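Local structure of cDNA FLJ56608, highly similar to Homo sapiens chloride channel, calcium activated, family member 1 (CLCA1), mRNA (Homo sapiens, 6PYO) at residues F124-A138 with E149-A161. The protein may be involved in calcium-activated chloride conductance and in regulating mucus production by goblet cells, this chain being the von Willebrand factor type A domain of the secreted metalloprotease. Residues are numbered along the deposited sequence; the frame is centred on the assembly and turned at random.
Sequences FNEVKQSGAIIHTVA and ELSKMTGGLQTYA
Thr-136 and Val-137 pair in parallel with Gln-158 and Thr-159, joined by backbone bonds from Thr-136 N to Leu-157 O, Thr-159 N to Thr-136 O and Ala-138 N to Thr-159 O. Before this short ladder, two backbone N-H groups, of Ile-134 and Leu-157, are met by side chains. Ile-134 N donates to Thr-154 OG1 at 2.9 Å, nearly straight at 166°. The same hydroxyl donates to Leu-150 O, one turn back, so it ties Leu-150 of helix 145-152 to strand 133-138. A chi1 of 61° sets OG1 between its own backbone N and carbonyl carbon and turns the methyl CG2 to Val-127 CG1, 3.6 Å away.

The His-135 ring receives Leu-157 N at ND1, 3.0 Å away and close to the ring plane. Its NE2 is hydrogen-bonded to Glu-108, so both ring nitrogens are held and the ring's rotation is fixed. Ser-151 OG, on helix 145-152, and Thr-136 OG1 share a hydrogen bond of 2.7 Å, with the donor undecided. Gly-156 lies so close to strand 133-138 that its CA sits 3.2 Å from Ile-134 O, in a CA-H...O contact.

Apolar groups pack between helix 124-130, strand 133-138 and the Leu-150 to Met-153 region. Leu-150 CD2 touches the edge of the Phe-124 ring at CE1 and also reaches Ile-134 CD1. Met-153 crosses Phe-124 at about a right angle, its SD 4.3 Å from the ring centroid in an oblique Met-aromatic contact. Its CE packs against the aliphatic chain of Lys-128.

On the opposite side, strand 133-138 pairs with strand 108-113. Strand 133-138, helix 145-152 and strand 158-159 form a beta-alpha-beta crossover, which ends the sheet at one edge of this Rossmann-like von Willebrand factor A fold.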
loop_
_atom_site.group_PDB
_atom_site.type_symbol
_atom_site.label_atom_id
_atom_site.label_comp_id
_atom_site.label_asym_id
_atom_site.label_seq_id
_atom_site.Cartn_x
_atom_site.Cartn_y
_atom_site.Cartn_z
ATOM N N PHE A 124 -11.474 10.039 1.813
ATOM C CA PHE A 124 -11.648 9.992 3.263
ATOM C C PHE A 124 -12.868 9.171 3.686
ATOM O O PHE A 124 -12.759 8.192 4.442
ATOM C CB PHE A 124 -11.734 11.428 3.779
ATOM C CG PHE A 124 -10.402 12.073 4.025
ATOM C CD1 PHE A 124 -9.224 11.369 3.855
ATOM C CD2 PHE A 124 -10.329 13.387 4.451
ATOM C CE1 PHE A 124 -7.994 11.962 4.105
ATOM C CE2 PHE A 124 -9.111 13.981 4.698
ATOM C CZ PHE A 124 -7.941 13.271 4.528
ATOM N N ASN A 125 -14.039 9.545 3.184
ATOM C CA ASN A 125 -15.258 8.805 3.491
ATOM C C ASN A 125 -15.070 7.305 3.267
ATOM O O ASN A 125 -15.249 6.497 4.184
ATOM C CB ASN A 125 -16.422 9.345 2.644
ATOM C CG ASN A 125 -17.738 8.643 2.941
ATOM O OD1 ASN A 125 -18.271 8.745 4.053
ATOM N ND2 ASN A 125 -18.274 7.928 1.946
ATOM N N GLU A 126 -14.706 6.917 2.043
ATOM C CA GLU A 126 -14.556 5.499 1.730
ATOM C C GLU A 126 -13.574 4.840 2.684
ATOM O O GLU A 126 -13.802 3.714 3.158
ATOM C CB GLU A 126 -14.079 5.325 0.282
ATOM C CG GLU A 126 -15.037 5.771 -0.780
ATOM C CD GLU A 126 -14.331 6.078 -2.095
ATOM O OE1 GLU A 126 -13.831 7.210 -2.262
ATOM O OE2 GLU A 126 -14.261 5.180 -2.957
ATOM N N VAL A 127 -12.490 5.552 2.993
ATOM C CA VAL A 127 -11.472 5.025 3.889
ATOM C C VAL A 127 -12.056 4.823 5.280
ATOM O O VAL A 127 -11.928 3.735 5.876
ATOM C CB VAL A 127 -10.254 5.960 3.910
ATOM C CG1 VAL A 127 -9.472 5.773 5.169
ATOM C CG2 VAL A 127 -9.401 5.697 2.663
ATOM N N LYS A 128 -12.745 5.849 5.799
ATOM C CA LYS A 128 -13.376 5.698 7.100
ATOM C C LYS A 128 -14.348 4.540 7.051
ATOM O O LYS A 128 -14.367 3.701 7.959
ATOM C CB LYS A 128 -14.073 7.006 7.531
ATOM C CG LYS A 128 -13.133 8.085 8.111
ATOM C CD LYS A 128 -13.830 9.464 8.321
ATOM C CE LYS A 128 -14.128 10.208 6.991
ATOM N NZ LYS A 128 -14.388 11.697 7.097
ATOM N N GLN A 129 -15.091 4.412 5.941
ATOM C CA GLN A 129 -16.101 3.363 5.892
ATOM C C GLN A 129 -15.453 1.993 5.848
ATOM O O GLN A 129 -16.057 0.998 6.279
ATOM C CB GLN A 129 -17.003 3.525 4.671
ATOM C CG GLN A 129 -18.473 3.609 4.998
ATOM C CD GLN A 129 -18.872 4.970 5.518
ATOM O OE1 GLN A 129 -19.137 5.144 6.708
ATOM N NE2 GLN A 129 -18.924 5.949 4.619
ATOM N N SER A 130 -14.226 1.921 5.328
ATOM C CA SER A 130 -13.644 0.608 5.075
ATOM C C SER A 130 -13.288 -0.102 6.372
ATOM O O SER A 130 -13.374 -1.330 6.433
ATOM C CB SER A 130 -12.413 0.729 4.179
ATOM O OG SER A 130 -11.275 1.219 4.870
ATOM N N GLY A 131 -12.904 0.653 7.408
ATOM C CA GLY A 131 -12.370 0.084 8.625
ATOM C C GLY A 131 -10.957 -0.423 8.487
ATOM O O GLY A 131 -10.429 -0.995 9.447
ATOM N N ALA A 132 -10.349 -0.262 7.307
ATOM C CA ALA A 132 -8.965 -0.627 7.089
ATOM C C ALA A 132 -8.053 0.255 7.933
ATOM O O ALA A 132 -8.421 1.345 8.366
ATOM C CB ALA A 132 -8.591 -0.510 5.605
ATOM N N ILE A 133 -6.861 -0.263 8.180
ATOM C CA ILE A 133 -5.783 0.411 8.897
ATOM C C ILE A 133 -4.787 0.828 7.840
ATOM O O ILE A 133 -4.231 -0.037 7.159
ATOM C CB ILE A 133 -5.113 -0.549 9.894
ATOM C CG1 ILE A 133 -6.104 -1.056 10.941
ATOM C CG2 ILE A 133 -3.913 0.046 10.605
ATOM C CD1 ILE A 133 -5.784 -2.536 11.397
ATOM N N ILE A 134 -4.553 2.124 7.670
ATOM C CA ILE A 134 -3.615 2.587 6.659
ATOM C C ILE A 134 -2.297 2.987 7.328
ATOM O O ILE A 134 -2.226 3.986 8.050
ATOM C CB ILE A 134 -4.199 3.741 5.836
ATOM C CG1 ILE A 134 -5.512 3.328 5.165
ATOM C CG2 ILE A 134 -3.238 4.126 4.746
ATOM C CD1 ILE A 134 -6.424 4.479 4.836
ATOM N N HIS A 135 -1.249 2.200 7.092
ATOM C CA HIS A 135 0.127 2.566 7.406
ATOM C C HIS A 135 0.676 3.355 6.226
ATOM O O HIS A 135 0.483 2.963 5.069
ATOM C CB HIS A 135 0.972 1.317 7.628
ATOM C CG HIS A 135 0.359 0.328 8.572
ATOM N ND1 HIS A 135 0.194 0.588 9.918
ATOM C CD2 HIS A 135 -0.074 -0.941 8.381
ATOM C CE1 HIS A 135 -0.344 -0.466 10.507
ATOM N NE2 HIS A 135 -0.560 -1.391 9.587
ATOM N N THR A 136 1.341 4.466 6.511
ATOM C CA THR A 136 1.931 5.316 5.482
ATOM C C THR A 136 3.432 5.405 5.715
ATOM O O THR A 136 3.885 5.557 6.854
ATOM C CB THR A 136 1.282 6.714 5.470
ATOM O OG1 THR A 136 1.450 7.357 6.745
ATOM C CG2 THR A 136 -0.198 6.617 5.175
ATOM N N VAL A 137 4.194 5.240 4.644
ATOM C CA VAL A 137 5.620 5.509 4.613
ATOM C C VAL A 137 5.815 6.639 3.601
ATOM O O VAL A 137 5.567 6.469 2.390
ATOM C CB VAL A 137 6.448 4.276 4.250
ATOM C CG1 VAL A 137 7.927 4.553 4.507
ATOM C CG2 VAL A 137 6.013 3.067 5.071
ATOM N N ALA A 138 6.206 7.805 4.110
ATOM C CA ALA A 138 6.474 8.974 3.285
ATOM C C ALA A 138 7.888 8.866 2.736
ATOM O O ALA A 138 8.842 8.764 3.503
ATOM C CB ALA A 138 6.300 10.247 4.109
ATOM N N GLU A 149 -2.938 12.241 7.755
ATOM C CA GLU A 149 -4.311 12.082 8.227
ATOM C C GLU A 149 -4.901 10.731 7.841
ATOM O O GLU A 149 -5.752 10.200 8.564
ATOM C CB GLU A 149 -5.198 13.221 7.723
ATOM C CG GLU A 149 -4.879 14.593 8.387
ATOM C CD GLU A 149 -4.954 14.581 9.917
ATOM O OE1 GLU A 149 -5.985 14.131 10.464
ATOM O OE2 GLU A 149 -3.975 15.020 10.570
ATOM N N LEU A 150 -4.485 10.158 6.706
ATOM C CA LEU A 150 -4.901 8.797 6.391
ATOM C C LEU A 150 -4.538 7.850 7.525
ATOM O O LEU A 150 -5.353 7.024 7.949
ATOM C CB LEU A 150 -4.247 8.310 5.096
ATOM C CG LEU A 150 -4.822 8.813 3.785
ATOM C CD1 LEU A 150 -3.974 8.299 2.613
ATOM C CD2 LEU A 150 -6.266 8.388 3.606
ATOM N N SER A 151 -3.287 7.936 7.998
ATOM C CA SER A 151 -2.888 7.104 9.128
ATOM C C SER A 151 -3.669 7.446 10.408
ATOM O O SER A 151 -4.224 6.559 11.083
ATOM C CB SER A 151 -1.390 7.252 9.390
ATOM O OG SER A 151 -0.642 6.642 8.367
ATOM N N LYS A 152 -3.689 8.722 10.782
ATOM C CA LYS A 152 -4.295 9.107 12.053
ATOM C C LYS A 152 -5.744 8.655 12.151
ATOM O O LYS A 152 -6.187 8.205 13.215
ATOM C CB LYS A 152 -4.192 10.618 12.246
ATOM C CG LYS A 152 -2.811 11.052 12.679
ATOM C CD LYS A 152 -2.770 12.512 13.104
ATOM C CE LYS A 152 -1.752 12.710 14.238
ATOM N NZ LYS A 152 -0.447 12.033 13.958
ATOM N N MET A 153 -6.492 8.732 11.065
ATOM C CA MET A 153 -7.918 8.436 11.159
ATOM C C MET A 153 -8.236 6.950 11.072
ATOM O O MET A 153 -9.418 6.576 11.153
ATOM C CB MET A 153 -8.676 9.148 10.055
ATOM C CG MET A 153 -8.356 8.582 8.667
ATOM S SD MET A 153 -8.675 9.702 7.286
ATOM C CE MET A 153 -10.388 9.392 6.995
ATOM N N THR A 154 -7.241 6.106 10.831
ATOM C CA THR A 154 -7.483 4.674 10.709
ATOM C C THR A 154 -6.708 3.867 11.725
ATOM O O THR A 154 -6.876 2.641 11.770
ATOM C CB THR A 154 -7.103 4.165 9.312
ATOM O OG1 THR A 154 -5.709 4.403 9.100
ATOM C CG2 THR A 154 -7.894 4.847 8.283
ATOM N N GLY A 155 -5.859 4.516 12.526
ATOM C CA GLY A 155 -5.068 3.854 13.521
ATOM C C GLY A 155 -3.762 3.317 12.998
ATOM O O GLY A 155 -3.120 2.518 13.692
ATOM N N GLY A 156 -3.346 3.728 11.781
ATOM C CA GLY A 156 -2.180 3.157 11.154
ATOM C C GLY A 156 -0.929 3.798 11.653
ATOM O O GLY A 156 -0.981 4.839 12.281
ATOM N N LEU A 157 0.206 3.160 11.370
ATOM C CA LEU A 157 1.500 3.742 11.703
ATOM C C LEU A 157 2.039 4.615 10.568
ATOM O O LEU A 157 1.821 4.343 9.379
ATOM C CB LEU A 157 2.522 2.656 12.016
ATOM C CG LEU A 157 2.095 1.645 13.104
ATOM C CD1 LEU A 157 3.255 0.686 13.411
ATOM C CD2 LEU A 157 1.655 2.342 14.367
ATOM N N GLN A 158 2.755 5.670 10.958
ATOM C CA GLN A 158 3.425 6.591 10.049
ATOM C C GLN A 158 4.929 6.470 10.233
ATOM O O GLN A 158 5.410 6.369 11.364
ATOM C CB GLN A 158 3.017 8.031 10.320
ATOM C CG GLN A 158 1.554 8.258 10.542
ATOM C CD GLN A 158 1.306 9.519 11.359
ATOM O OE1 GLN A 158 0.366 9.581 12.151
ATOM N NE2 GLN A 158 2.148 10.537 11.163
ATOM N N THR A 159 5.675 6.516 9.131
ATOM C CA THR A 159 7.128 6.392 9.183
ATOM C C THR A 159 7.743 7.198 8.040
ATOM O O THR A 159 7.046 7.649 7.123
ATOM C CB THR A 159 7.567 4.916 9.166
ATOM O OG1 THR A 159 8.935 4.822 8.763
ATOM C CG2 THR A 159 6.702 4.068 8.249
ATOM N N TYR A 160 9.071 7.396 8.136
ATOM C CA TYR A 160 9.839 8.371 7.352
ATOM C C TYR A 160 9.353 9.800 7.611
ATOM O O TYR A 160 9.616 10.702 6.810
ATOM C CB TYR A 160 9.793 8.049 5.852
ATOM C CG TYR A 160 11.138 7.924 5.131
ATOM C CD1 TYR A 160 11.733 6.676 4.952
ATOM C CD2 TYR A 160 11.787 9.045 4.595
ATOM C CE1 TYR A 160 12.939 6.542 4.293
ATOM C CE2 TYR A 160 13.004 8.919 3.934
ATOM C CZ TYR A 160 13.570 7.663 3.791
ATOM O OH TYR A 160 14.771 7.518 3.151
ATOM N N ALA A 161 8.653 10.018 8.729
ATOM C CA ALA A 161 7.985 11.288 9.011
ATOM C C ALA A 161 7.867 11.554 10.518
ATOM O O ALA A 161 6.764 11.667 11.063
ATOM C CB ALA A 161 6.594 11.301 8.355
HETATM O O HOH W 1 -9.417 1.415 11.187
#